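BtGH115A (Bacteroides thetaiotaomicron, PDB 5BY3) acts as a family GH115 4-O-methyl-alpha-glucuronidase with specificity for decorated arabinogalactans. Local coordinates at residues 390-395 and 411-416; 415-420 and 697-702; 263-266 and 271-274; 303-308 and 312-317; 47-52 and 196-201. One frame throughout, in Å; residues are numbered along the deposited sequence.

Contact 1 of 5, residues 390-395 and 411-416; sequences VYYHVS and PSLIYQ
Tyr392 reaches from strand 388-393 right up to the backbone of Ile414 on the helix, with Tyr392 OH 3.7 Å from Ile414 CA. With CG held anti to the backbone N (chi1 -159°), the ring runs out from the strand to the helix backbone. Its CE2 lies 4.1 Å from Ile414 CG1, the two side chains meeting at a slant. Ile414 has a second neighbour: its terminal CD1 meets Val394 CG1 at 3.9 Å, the valine lying nearly at right angles to it. Branched aliphatic residues suit this place because one isoleucine can fill the space beside both a ring and a methyl. The phenol hydroxyl, though buried, is not left without a polar partner, since it makes a weak hydrogen bond to Gly371 O. Helix 441-452 closes in on the same region, with Phe447 against Tyr392 and Gln443 against Ile414. The fit is slacker at Leu413, whose CG stays 4.2 Å from Tyr392 OH. On the helix side turned from the strand, Tyr415 and Gln416 are partly exposed, and the Tyr415 hydroxyl is hydrogen-bonded to Ser458. A strand packed beneath the helix that follows it, with strand 429-433 next in the sheet, is the beta-alpha-beta crossover of a TIM barrel.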
# COMPACT_ATOMS: atom_id res chain seq x y z
N VAL A 390 -9.48 3.31 6.29
CA VAL A 390 -8.10 2.98 6.67
C VAL A 390 -7.08 3.68 5.78
O VAL A 390 -7.26 3.77 4.55
CB VAL A 390 -7.84 1.44 6.80
CG1 VAL A 390 -7.86 0.72 5.46
CG2 VAL A 390 -6.54 1.16 7.57
N TYR A 391 -6.04 4.21 6.44
CA TYR A 391 -4.89 4.81 5.86
C TYR A 391 -3.75 3.83 6.15
O TYR A 391 -3.40 3.62 7.31
CB TYR A 391 -4.61 6.17 6.50
CG TYR A 391 -3.27 6.81 6.17
CD1 TYR A 391 -2.74 6.80 4.84
CD2 TYR A 391 -2.54 7.47 7.16
CE1 TYR A 391 -1.50 7.42 4.55
CE2 TYR A 391 -1.30 8.08 6.88
CZ TYR A 391 -0.78 8.04 5.58
OH TYR A 391 0.44 8.64 5.34
N TYR A 392 -3.22 3.23 5.06
CA TYR A 392 -2.23 2.15 5.08
C TYR A 392 -0.93 2.60 4.41
O TYR A 392 -0.97 3.42 3.48
CB TYR A 392 -2.78 0.93 4.35
CG TYR A 392 -2.13 -0.42 4.68
CD1 TYR A 392 -2.56 -1.18 5.76
CD2 TYR A 392 -1.10 -0.95 3.89
CE1 TYR A 392 -1.99 -2.41 6.06
CE2 TYR A 392 -0.53 -2.18 4.18
CZ TYR A 392 -0.98 -2.90 5.26
OH TYR A 392 -0.44 -4.12 5.56
N HIS A 393 0.21 2.06 4.87
CA HIS A 393 1.53 2.43 4.35
C HIS A 393 2.21 1.30 3.61
O HIS A 393 2.37 0.22 4.17
CB HIS A 393 2.47 2.87 5.48
CG HIS A 393 2.20 4.25 6.00
ND1 HIS A 393 1.19 4.52 6.90
CD2 HIS A 393 2.84 5.42 5.78
CE1 HIS A 393 1.20 5.81 7.19
NE2 HIS A 393 2.20 6.38 6.53
N VAL A 394 2.63 1.54 2.37
CA VAL A 394 3.66 0.68 1.71
C VAL A 394 4.98 1.44 1.53
O VAL A 394 5.93 0.95 0.95
CB VAL A 394 3.21 0.03 0.37
CG1 VAL A 394 2.06 -0.97 0.59
CG2 VAL A 394 2.86 1.08 -0.67
N SER A 395 5.02 2.65 2.10
CA SER A 395 6.22 3.50 2.12
C SER A 395 6.20 4.40 3.37
O SER A 395 5.14 4.80 3.84
CB SER A 395 6.29 4.31 0.82
OG SER A 395 7.36 5.22 0.89
N PRO A 411 3.12 -9.03 -0.14
CA PRO A 411 1.73 -9.17 -0.61
C PRO A 411 0.88 -9.93 0.36
O PRO A 411 -0.29 -9.59 0.50
CB PRO A 411 1.88 -10.00 -1.89
CG PRO A 411 3.20 -9.52 -2.41
CD PRO A 411 4.08 -9.43 -1.18
N SER A 412 1.49 -10.93 1.01
CA SER A 412 0.85 -11.78 1.98
C SER A 412 0.40 -11.02 3.23
O SER A 412 -0.57 -11.42 3.85
CB SER A 412 1.81 -12.86 2.43
OG SER A 412 2.00 -13.75 1.37
N LEU A 413 1.11 -9.94 3.57
CA LEU A 413 0.86 -9.18 4.78
C LEU A 413 -0.18 -8.10 4.44
O LEU A 413 -1.12 -7.86 5.22
CB LEU A 413 2.15 -8.62 5.38
CG LEU A 413 2.04 -7.44 6.38
CD1 LEU A 413 1.45 -7.88 7.72
CD2 LEU A 413 3.39 -6.74 6.55
N ILE A 414 -0.01 -7.48 3.27
CA ILE A 414 -0.97 -6.55 2.80
C ILE A 414 -2.30 -7.31 2.77
O ILE A 414 -3.26 -6.88 3.43
CB ILE A 414 -0.58 -5.93 1.44
CG1 ILE A 414 0.70 -5.11 1.59
CG2 ILE A 414 -1.72 -5.07 0.83
CD1 ILE A 414 1.28 -4.81 0.22
N TYR A 415 -2.33 -8.45 2.06
CA TYR A 415 -3.54 -9.26 1.97
C TYR A 415 -4.18 -9.50 3.32
O TYR A 415 -5.35 -9.13 3.50
CB TYR A 415 -3.31 -10.61 1.32
CG TYR A 415 -4.60 -11.40 1.27
CD1 TYR A 415 -5.65 -10.98 0.46
CD2 TYR A 415 -4.80 -12.55 2.07
CE1 TYR A 415 -6.87 -11.65 0.44
CE2 TYR A 415 -6.02 -13.26 2.03
CZ TYR A 415 -7.04 -12.80 1.21
OH TYR A 415 -8.24 -13.45 1.12
N GLN A 416 -3.44 -10.12 4.26
CA GLN A 416 -4.07 -10.54 5.49
C GLN A 416 -4.58 -9.39 6.38
O GLN A 416 -5.59 -9.55 7.05
CB GLN A 416 -3.26 -11.59 6.26
CG GLN A 416 -2.36 -11.09 7.38
CD GLN A 416 -3.03 -10.81 8.73
OE1 GLN A 416 -3.95 -11.50 9.18
NE2 GLN A 416 -2.54 -9.79 9.38

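Contact 2 of 5, residues 415-420 and 697-702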
# COMPACT_ATOMS: atom_id res chain seq x y z
N TYR A 415 -2.33 -8.45 2.06
CA TYR A 415 -3.54 -9.26 1.97
C TYR A 415 -4.18 -9.50 3.32
O TYR A 415 -5.35 -9.13 3.50
CB TYR A 415 -3.31 -10.61 1.32
CG TYR A 415 -4.60 -11.40 1.27
CD1 TYR A 415 -5.65 -10.98 0.46
CD2 TYR A 415 -4.80 -12.55 2.07
CE1 TYR A 415 -6.87 -11.65 0.44
CE2 TYR A 415 -6.02 -13.26 2.03
CZ TYR A 415 -7.04 -12.80 1.21
OH TYR A 415 -8.24 -13.45 1.12
N GLN A 416 -3.44 -10.12 4.26
CA GLN A 416 -4.07 -10.54 5.49
C GLN A 416 -4.58 -9.39 6.38
O GLN A 416 -5.59 -9.55 7.05
CB GLN A 416 -3.26 -11.59 6.26
CG GLN A 416 -2.36 -11.09 7.38
CD GLN A 416 -3.03 -10.81 8.73
OE1 GLN A 416 -3.95 -11.50 9.18
NE2 GLN A 416 -2.54 -9.79 9.38
N GLN A 417 -3.88 -8.27 6.37
CA GLN A 417 -4.29 -7.13 7.13
C GLN A 417 -5.53 -6.49 6.52
O GLN A 417 -6.45 -6.14 7.26
CB GLN A 417 -3.16 -6.12 7.29
CG GLN A 417 -2.12 -6.50 8.36
CD GLN A 417 -2.71 -6.46 9.77
OE1 GLN A 417 -2.73 -7.48 10.48
NE2 GLN A 417 -3.22 -5.28 10.17
N MSE A 418 -5.55 -6.38 5.20
CA MSE A 418 -6.59 -5.61 4.51
C MSE A 418 -7.86 -6.42 4.37
O MSE A 418 -8.95 -5.87 4.42
CB MSE A 418 -6.19 -5.05 3.13
CG MSE A 418 -5.07 -4.04 3.19
SE MSE A 418 -5.43 -2.51 4.37
CE MSE A 418 -7.01 -1.83 3.39
N LYS A 419 -7.71 -7.72 4.17
CA LYS A 419 -8.84 -8.66 4.24
C LYS A 419 -9.48 -8.55 5.64
O LYS A 419 -10.70 -8.35 5.74
CB LYS A 419 -8.38 -10.09 3.94
CG LYS A 419 -9.34 -11.20 4.31
CD LYS A 419 -10.33 -11.51 3.20
CE LYS A 419 -11.30 -12.61 3.62
NZ LYS A 419 -12.38 -12.76 2.60
N GLN A 420 -8.67 -8.63 6.68
CA GLN A 420 -9.19 -8.44 8.02
C GLN A 420 -9.89 -7.10 8.17
O GLN A 420 -10.99 -7.06 8.73
CB GLN A 420 -8.13 -8.66 9.10
CG GLN A 420 -8.73 -8.83 10.50
CD GLN A 420 -7.76 -9.46 11.49
OE1 GLN A 420 -6.69 -8.90 11.75
NE2 GLN A 420 -8.12 -10.61 12.04
N LEU A 697 3.35 -13.12 14.27
CA LEU A 697 3.20 -11.92 13.47
C LEU A 697 3.03 -10.79 14.48
O LEU A 697 2.19 -10.92 15.39
CB LEU A 697 1.97 -12.01 12.56
CG LEU A 697 1.83 -10.94 11.47
CD1 LEU A 697 2.94 -11.09 10.44
CD2 LEU A 697 0.43 -10.97 10.83
N PRO A 698 3.86 -9.71 14.37
CA PRO A 698 3.72 -8.60 15.31
C PRO A 698 2.50 -7.71 14.99
O PRO A 698 2.59 -6.47 15.03
CB PRO A 698 5.02 -7.84 15.13
CG PRO A 698 5.33 -8.01 13.66
CD PRO A 698 4.77 -9.36 13.26
N ASN A 699 1.34 -8.31 14.72
CA ASN A 699 0.17 -7.48 14.46
C ASN A 699 -0.42 -6.92 15.80
O ASN A 699 0.11 -7.22 16.91
CB ASN A 699 -0.85 -8.22 13.60
CG ASN A 699 -1.50 -9.36 14.34
OD1 ASN A 699 -2.48 -9.15 15.03
ND2 ASN A 699 -0.95 -10.55 14.22
N HIS A 700 -1.48 -6.11 15.68
CA HIS A 700 -2.08 -5.41 16.82
C HIS A 700 -3.46 -6.03 17.14
O HIS A 700 -4.12 -6.58 16.24
CB HIS A 700 -2.23 -3.91 16.50
CG HIS A 700 -0.93 -3.19 16.26
ND1 HIS A 700 -0.04 -2.89 17.28
CD2 HIS A 700 -0.38 -2.68 15.13
CE1 HIS A 700 1.00 -2.25 16.79
NE2 HIS A 700 0.83 -2.12 15.49
N PRO A 701 -3.92 -5.92 18.42
CA PRO A 701 -5.22 -6.55 18.84
C PRO A 701 -6.39 -6.25 17.91
O PRO A 701 -6.51 -5.13 17.39
CB PRO A 701 -5.48 -5.93 20.23
CG PRO A 701 -4.12 -5.54 20.73
CD PRO A 701 -3.33 -5.11 19.51
N VAL A 702 -7.24 -7.23 17.65
CA VAL A 702 -8.39 -7.01 16.75
C VAL A 702 -9.60 -6.48 17.50
O VAL A 702 -10.38 -5.70 16.97
CB VAL A 702 -8.77 -8.26 15.94
CG1 VAL A 702 -9.83 -7.91 14.89
CG2 VAL A 702 -7.53 -8.88 15.30
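Gln417 and Asn699 face each other with their CA atoms 8.6 Å apart, and Gln420 and Val702 follow with CA atoms 8.9 Å apart, as an irregular chain passes along one side of the helix. That spacing leaves the long glutamine side chains to bridge the gap. Gln416 bends at its second torsion (chi2 81°) and brings NE2 to 3.5 Å from CD2 of Leu697, which comes to meet it from the opposite direction. Gln420 is instead extended, CG anti to the backbone N and CD carried straight on, so that its amide ends against one methyl of Val702: CG2 lies 3.6 Å from Gln420 OE1 and 3.7 Å from Gln420 NE2. In the middle, the amide end of Gln417 rests against CB of Asn699. Glutamines suit a boundary like this, because their long flexible chains span the distance between helix and loop. The loop is shaped by an inverse gamma turn centred on Pro698, closed by a weak bond from Asn699 N to Leu697 O (2.8 Å). Ile767 of strand 766-772 touches the side chains of Leu697, Asn699 and Gln416, while His700 NE2 is hydrogen-bonded to Asp368 OD2. The arrangement is that of an interdomain interface, where a TIM-barrel helix meets a loop of the beta-rich C-terminal domain of GH115 enzymes.

Contact 3 of 5, residues 263-266 and 271-274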
# COMPACT_ATOMS: atom_id res chain seq x y z
N TYR A 263 -0.31 28.84 13.78
CA TYR A 263 -1.31 27.82 13.41
C TYR A 263 -1.83 27.16 14.67
O TYR A 263 -1.48 26.02 15.02
CB TYR A 263 -0.70 26.80 12.45
CG TYR A 263 -1.65 25.75 11.91
CD1 TYR A 263 -2.64 26.08 10.98
CD2 TYR A 263 -1.52 24.40 12.28
CE1 TYR A 263 -3.49 25.10 10.45
CE2 TYR A 263 -2.36 23.42 11.78
CZ TYR A 263 -3.35 23.77 10.86
OH TYR A 263 -4.19 22.81 10.34
N ASP A 264 -2.69 27.91 15.35
CA ASP A 264 -3.06 27.66 16.72
C ASP A 264 -4.49 28.15 16.87
O ASP A 264 -4.78 29.35 16.65
CB ASP A 264 -2.12 28.46 17.66
CG ASP A 264 -2.43 28.25 19.12
OD1 ASP A 264 -3.37 28.87 19.64
OD2 ASP A 264 -1.74 27.44 19.75
N TYR A 265 -5.40 27.23 17.21
CA TYR A 265 -6.80 27.60 17.25
C TYR A 265 -7.18 28.22 18.60
O TYR A 265 -8.05 29.09 18.66
CB TYR A 265 -7.71 26.43 16.89
CG TYR A 265 -8.96 26.81 16.12
CD1 TYR A 265 -8.87 27.21 14.79
CD2 TYR A 265 -10.24 26.76 16.72
CE1 TYR A 265 -10.00 27.56 14.07
CE2 TYR A 265 -11.38 27.09 16.00
CZ TYR A 265 -11.26 27.49 14.67
OH TYR A 265 -12.34 27.85 13.91
N VAL A 266 -6.49 27.79 19.66
CA VAL A 266 -6.72 28.33 21.01
C VAL A 266 -6.42 29.84 21.07
O VAL A 266 -7.15 30.56 21.72
CB VAL A 266 -6.02 27.50 22.12
CG1 VAL A 266 -6.26 28.08 23.52
CG2 VAL A 266 -6.53 26.06 22.10
N ALA A 271 -7.53 33.86 12.31
CA ALA A 271 -6.65 33.73 11.14
C ALA A 271 -6.69 32.30 10.60
O ALA A 271 -6.56 32.08 9.40
CB ALA A 271 -5.22 34.14 11.50
N VAL A 272 -6.88 31.32 11.47
CA VAL A 272 -6.86 29.93 11.05
C VAL A 272 -8.16 29.70 10.28
O VAL A 272 -8.11 29.22 9.13
CB VAL A 272 -6.62 28.96 12.23
CG1 VAL A 272 -6.82 27.52 11.81
CG2 VAL A 272 -5.20 29.12 12.76
N TYR A 273 -9.28 30.13 10.88
CA TYR A 273 -10.60 30.08 10.24
C TYR A 273 -10.59 30.72 8.85
O TYR A 273 -11.05 30.09 7.89
CB TYR A 273 -11.72 30.64 11.14
CG TYR A 273 -13.09 30.61 10.50
CD1 TYR A 273 -13.49 31.63 9.63
CD2 TYR A 273 -13.98 29.58 10.77
CE1 TYR A 273 -14.74 31.61 9.03
CE2 TYR A 273 -15.24 29.54 10.18
CZ TYR A 273 -15.62 30.56 9.32
OH TYR A 273 -16.86 30.54 8.71
N GLN A 274 -10.04 31.93 8.74
CA GLN A 274 -9.95 32.66 7.48
C GLN A 274 -9.23 31.84 6.42
O GLN A 274 -9.76 31.61 5.35
CB GLN A 274 -9.20 33.98 7.68
CG GLN A 274 -9.96 35.06 8.45
CD GLN A 274 -9.24 36.41 8.51
OE1 GLN A 274 -8.00 36.48 8.48
NE2 GLN A 274 -10.01 37.50 8.57
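Val272 packs against the ring of Tyr265 through its CG1 methyl, which lies at the ring edge, near its plane, 3.6 Å from Tyr265 CD1. Setting CG1 anti to the backbone N (chi1 171°) turns this methyl to the rings: Tyr263 CE1 lies 4.3 Å from the same CG1, and Trp255 also touches Val272. The second methyl, CG2, instead lies by the backbone, 3.8 Å from Asp264 N. A compact branched residue suits a place between two tyrosines. Residues 263-264 lead into helix 265-283, whose second and third turns carry 271-274, and Asp264 sits at its N-cap: OD1 accepts a hydrogen bond from Asn267 N, a task suited to a short carboxylate. Aromatic contacts continue along the helix, where Tyr265 and Tyr273 lie side by side and point the same way, with Tyr265 OH at the edge of the Tyr273 ring, 3.9 Å from CD2. Trp276 meets the Tyr265 ring, and Trp255 stands edge-to-face with Tyr263. Outside the two segments, Tyr265 OH is hydrogen-bonded to Asp321 OD2 on helix 308-329. With an alanine in place of Tyr265, Val272 CG1 would probably be left without the ring edge it packs on and Asp321 without its phenol partner. Tyr273 reaches the same helix at Leu325.

Contact 4 of 5, residues 303-308 and 312-317; sequences QGAKTV and KAVLDR
Val308 and Lys312 meet mainly through their flat peptide groups, for no ring, side-chain amide or guanidinium of either segment lays a face or an edge against the other. Lys312 N donates to Val308 O at 3.0 Å, the i to i+4 pairing of a first helical turn, but the bond is weak, bent to 125° at the hydrogen, and the place of the carbonyl oxygen is itself a little doubtful. The CB of Lys312 sits beside that same Val308 O. Further back in the loop, Ala305 turns its CB to Val314, where CG2 waits at 3.8 Å. Val314 puts CG1 anti to the backbone N (chi1 177°), which leaves CG2 to face the loop. Alanine fits because the loop passes close to the helix, with CA atoms of Ala305 and Val314 7.6 Å apart. Gly304 just before it has a positive phi, which glycine takes most easily. Thr307 stands at the N-cap position of helix 308-329, and its OG1 is hydrogen-bonded to Glu310 OE1 in the first turn. Around the pair, Val266 adds its side chain to Val314, and Ile350 of helix 347-352 touches both Val308 and Lys312. The lysine amine leads away to a hydrogen bond with Gly354 O. Loop and helix thus meet through one weak backbone bond and one methyl contact, a local join in which the lysine's charge is directed elsewhere.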
# COMPACT_ATOMS: atom_id res chain seq x y z
N GLN A 303 -0.62 22.91 18.17
CA GLN A 303 -0.15 23.98 19.02
C GLN A 303 -1.27 24.36 19.99
O GLN A 303 -2.45 24.14 19.68
CB GLN A 303 0.25 25.17 18.16
CG GLN A 303 1.05 24.79 16.92
CD GLN A 303 1.63 25.99 16.23
OE1 GLN A 303 1.60 27.10 16.77
NE2 GLN A 303 2.15 25.80 15.03
N GLY A 304 -0.90 24.89 21.16
CA GLY A 304 -1.85 25.58 22.06
C GLY A 304 -2.55 24.73 23.08
O GLY A 304 -3.16 25.25 24.04
N ALA A 305 -2.48 23.41 22.88
CA ALA A 305 -2.92 22.44 23.88
C ALA A 305 -1.81 21.43 24.17
O ALA A 305 -1.06 21.06 23.25
CB ALA A 305 -4.20 21.74 23.45
N LYS A 306 -1.71 21.02 25.43
CA LYS A 306 -0.63 20.12 25.89
C LYS A 306 -1.19 18.73 26.20
O LYS A 306 -0.71 17.73 25.65
CB LYS A 306 0.11 20.71 27.10
CG LYS A 306 1.62 20.62 27.02
CD LYS A 306 2.26 21.62 27.97
CE LYS A 306 3.75 21.39 28.13
NZ LYS A 306 4.20 21.55 29.55
N THR A 307 -2.21 18.67 27.06
CA THR A 307 -2.82 17.40 27.47
C THR A 307 -4.01 17.03 26.59
O THR A 307 -4.62 17.89 25.93
CB THR A 307 -3.27 17.43 28.94
OG1 THR A 307 -4.20 18.51 29.14
CG2 THR A 307 -2.06 17.57 29.89
N VAL A 308 -4.34 15.74 26.61
CA VAL A 308 -5.46 15.16 25.86
C VAL A 308 -6.84 15.77 26.27
O VAL A 308 -7.71 15.95 25.42
CB VAL A 308 -5.38 13.60 25.91
CG1 VAL A 308 -6.67 12.95 25.44
CG2 VAL A 308 -4.21 13.08 25.07
N LYS A 312 -8.91 17.89 23.49
CA LYS A 312 -10.31 17.52 23.20
C LYS A 312 -11.25 18.73 23.09
O LYS A 312 -12.02 18.83 22.12
CB LYS A 312 -10.87 16.54 24.24
CG LYS A 312 -11.80 15.46 23.68
CD LYS A 312 -12.69 14.81 24.75
CE LYS A 312 -14.04 15.51 24.87
NZ LYS A 312 -15.06 14.59 25.44
N ALA A 313 -11.17 19.62 24.07
CA ALA A 313 -11.84 20.92 24.05
C ALA A 313 -11.63 21.67 22.73
O ALA A 313 -12.55 22.35 22.23
CB ALA A 313 -11.36 21.77 25.22
N VAL A 314 -10.41 21.54 22.18
CA VAL A 314 -9.97 22.21 20.92
C VAL A 314 -10.81 21.73 19.73
O VAL A 314 -11.43 22.53 19.02
CB VAL A 314 -8.46 21.97 20.58
CG1 VAL A 314 -8.06 22.61 19.25
CG2 VAL A 314 -7.55 22.47 21.70
N LEU A 315 -10.79 20.42 19.54
CA LEU A 315 -11.40 19.76 18.41
C LEU A 315 -12.91 20.00 18.34
O LEU A 315 -13.42 20.33 17.25
CB LEU A 315 -11.07 18.25 18.45
CG LEU A 315 -9.59 17.86 18.42
CD1 LEU A 315 -9.43 16.36 18.55
CD2 LEU A 315 -8.85 18.34 17.16
N ASP A 316 -13.59 19.85 19.49
CA ASP A 316 -15.00 20.23 19.64
C ASP A 316 -15.25 21.61 19.05
O ASP A 316 -16.19 21.79 18.29
CB ASP A 316 -15.43 20.16 21.13
CG ASP A 316 -15.27 18.75 21.75
OD1 ASP A 316 -15.47 17.74 21.03
OD2 ASP A 316 -14.97 18.63 22.97
N ARG A 317 -14.36 22.57 19.34
CA ARG A 317 -14.47 23.95 18.81
C ARG A 317 -14.21 23.95 17.31
O ARG A 317 -14.86 24.68 16.55
CB ARG A 317 -13.50 24.92 19.55
CG ARG A 317 -13.58 26.40 19.13
CD ARG A 317 -13.57 27.37 20.31
NE ARG A 317 -14.58 27.02 21.32
CZ ARG A 317 -15.89 27.31 21.25
NH1 ARG A 317 -16.40 28.00 20.22
NH2 ARG A 317 -16.72 26.92 22.22

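Contact 5 of 5, residues 47-52 and 196-201; sequences LSRDLQ and NERIFE
Arg49 and Glu201 form the centre of a salt-bridge network that ties helix 38-55, in the N-terminal part of the chain, to helix 193-205, which lies between the TIM-barrel strands 162-166 and 210-212. The charged bonds come first. Arg49 grips the carboxylate end-on with two nitrogens, NH1 giving to Glu201 OE2 at 2.8 Å and NH2 to Glu201 OE1 at 2.8 Å, the latter nearly straight at 171°. Both oxygens lie close to the guanidinium plane, yet the carboxylate plane is turned 64° from it, so each oxygen is met from above its own plane. Arginine suits the place because its long chain, bent at chi3 (104°), crosses between the helices and offers two parallel donors. A third bond lies within one helix, where Arg198 NH1 gives to the syn lone pair of Glu201 OE1 at 3.3 Å, so that OE1 is shared by two arginines. With a leucine in place of Glu201, Arg49 and Arg198 would be likely to stand close together without their shared carboxylate, Arg49 keeping Glu133 but losing its two-pronged grip. Further partners fix the arginines: Glu133 makes a salt bridge with Arg49 NH2, Tyr182 bonds Arg198 NE, and Trp134 takes Arg198 in a cation-pi contact. Gathered round one carboxylate, Arg49 NH2 and Arg198 NH1 come to 3.4 Å of each other, two donors with no bond between them.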
# COMPACT_ATOMS: atom_id res chain seq x y z
N LEU A 47 -9.75 5.26 -23.82
CA LEU A 47 -10.08 4.04 -24.58
C LEU A 47 -9.65 4.16 -26.04
O LEU A 47 -9.15 3.20 -26.64
CB LEU A 47 -11.56 3.67 -24.47
CG LEU A 47 -12.06 2.46 -25.25
CD1 LEU A 47 -11.57 1.13 -24.71
CD2 LEU A 47 -13.57 2.44 -25.26
N SER A 48 -9.85 5.34 -26.60
CA SER A 48 -9.57 5.61 -27.99
C SER A 48 -8.10 5.45 -28.19
O SER A 48 -7.67 4.82 -29.16
CB SER A 48 -9.98 7.03 -28.37
OG SER A 48 -11.31 7.19 -28.02
N ARG A 49 -7.34 6.03 -27.27
CA ARG A 49 -5.89 5.84 -27.22
C ARG A 49 -5.51 4.33 -27.28
O ARG A 49 -4.60 3.96 -27.99
CB ARG A 49 -5.34 6.53 -25.99
CG ARG A 49 -3.84 6.57 -25.93
CD ARG A 49 -3.43 7.60 -24.90
NE ARG A 49 -2.98 6.97 -23.68
CZ ARG A 49 -2.78 7.63 -22.54
NH1 ARG A 49 -3.00 8.93 -22.44
NH2 ARG A 49 -2.34 6.96 -21.48
N ASP A 50 -6.27 3.50 -26.55
CA ASP A 50 -6.02 2.06 -26.46
C ASP A 50 -6.54 1.33 -27.67
O ASP A 50 -5.89 0.42 -28.13
CB ASP A 50 -6.61 1.48 -25.16
CG ASP A 50 -6.04 2.16 -23.92
OD1 ASP A 50 -4.97 2.85 -24.02
OD2 ASP A 50 -6.68 2.04 -22.84
N LEU A 51 -7.70 1.73 -28.19
CA LEU A 51 -8.22 1.24 -29.47
C LEU A 51 -7.23 1.41 -30.65
O LEU A 51 -7.05 0.49 -31.44
CB LEU A 51 -9.57 1.90 -29.79
CG LEU A 51 -10.77 1.24 -29.11
CD1 LEU A 51 -11.88 2.26 -28.98
CD2 LEU A 51 -11.27 -0.00 -29.82
N GLN A 52 -6.61 2.60 -30.75
CA GLN A 52 -5.50 2.85 -31.64
C GLN A 52 -4.29 1.94 -31.37
O GLN A 52 -3.76 1.34 -32.30
CB GLN A 52 -5.07 4.33 -31.52
CG GLN A 52 -4.27 4.88 -32.70
CD GLN A 52 -4.97 4.72 -34.05
OE1 GLN A 52 -5.98 5.38 -34.33
NE2 GLN A 52 -4.44 3.85 -34.90
N ASN A 196 -0.15 15.54 -13.03
CA ASN A 196 -1.38 15.08 -12.37
C ASN A 196 -2.35 14.33 -13.30
O ASN A 196 -2.90 13.29 -12.91
CB ASN A 196 -2.04 16.21 -11.57
CG ASN A 196 -1.34 16.45 -10.24
OD1 ASN A 196 -1.56 15.72 -9.26
ND2 ASN A 196 -0.45 17.45 -10.20
N GLU A 197 -2.52 14.81 -14.53
CA GLU A 197 -3.28 14.06 -15.53
C GLU A 197 -2.74 12.63 -15.70
O GLU A 197 -3.53 11.67 -15.81
CB GLU A 197 -3.34 14.81 -16.85
CG GLU A 197 -4.08 16.13 -16.74
CD GLU A 197 -3.97 16.99 -18.00
OE1 GLU A 197 -2.85 17.11 -18.55
OE2 GLU A 197 -5.02 17.56 -18.41
N ARG A 198 -1.41 12.48 -15.71
CA ARG A 198 -0.77 11.17 -15.74
C ARG A 198 -1.11 10.29 -14.52
O ARG A 198 -1.43 9.12 -14.70
CB ARG A 198 0.74 11.28 -15.91
CG ARG A 198 1.19 11.53 -17.34
CD ARG A 198 0.75 10.46 -18.35
NE ARG A 198 1.29 10.82 -19.66
CZ ARG A 198 1.09 10.19 -20.82
NH1 ARG A 198 0.31 9.10 -20.95
NH2 ARG A 198 1.69 10.69 -21.89
N ILE A 199 -1.03 10.86 -13.31
CA ILE A 199 -1.44 10.17 -12.09
C ILE A 199 -2.91 9.78 -12.13
O ILE A 199 -3.27 8.62 -11.81
CB ILE A 199 -1.12 11.00 -10.84
CG1 ILE A 199 0.39 11.32 -10.82
CG2 ILE A 199 -1.54 10.22 -9.59
CD1 ILE A 199 0.83 12.27 -9.71
N PHE A 200 -3.76 10.70 -12.58
CA PHE A 200 -5.18 10.41 -12.66
C PHE A 200 -5.55 9.34 -13.69
O PHE A 200 -6.46 8.52 -13.41
CB PHE A 200 -6.03 11.67 -12.83
CG PHE A 200 -5.74 12.78 -11.84
CD1 PHE A 200 -5.31 12.53 -10.55
CD2 PHE A 200 -5.92 14.11 -12.23
CE1 PHE A 200 -5.06 13.57 -9.67
CE2 PHE A 200 -5.65 15.17 -11.35
CZ PHE A 200 -5.24 14.89 -10.07
N GLU A 201 -4.84 9.29 -14.82
CA GLU A 201 -4.96 8.11 -15.73
C GLU A 201 -4.69 6.80 -14.99
O GLU A 201 -5.37 5.79 -15.18
CB GLU A 201 -3.91 8.13 -16.83
CG GLU A 201 -4.14 9.05 -17.99
CD GLU A 201 -2.98 9.04 -18.98
OE1 GLU A 201 -2.10 8.14 -18.96
OE2 GLU A 201 -2.96 9.95 -19.80

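In the fold
Along the chain, contact 5 opens first, at residues 47-52, and contacts 3, 4 and 1 then follow in turn, while contact 2 begins on the helix where contact 1 ends and closes at 697-702. Contacts 1 and 2 share helix 411-423 and have centres 9 Å apart, so one barrel helix packs on its strand and also on the C-terminal domain. Contacts 3 and 4, centres 13 Å apart, touch where the start of helix 265-283 meets helix 308-329 and the loop before it. Contact 5 lies about 35 Å, centre to centre, from contact 2, on the other side of the chain's centre. The TIM-barrel region is thus joined to flanking parts on both sides.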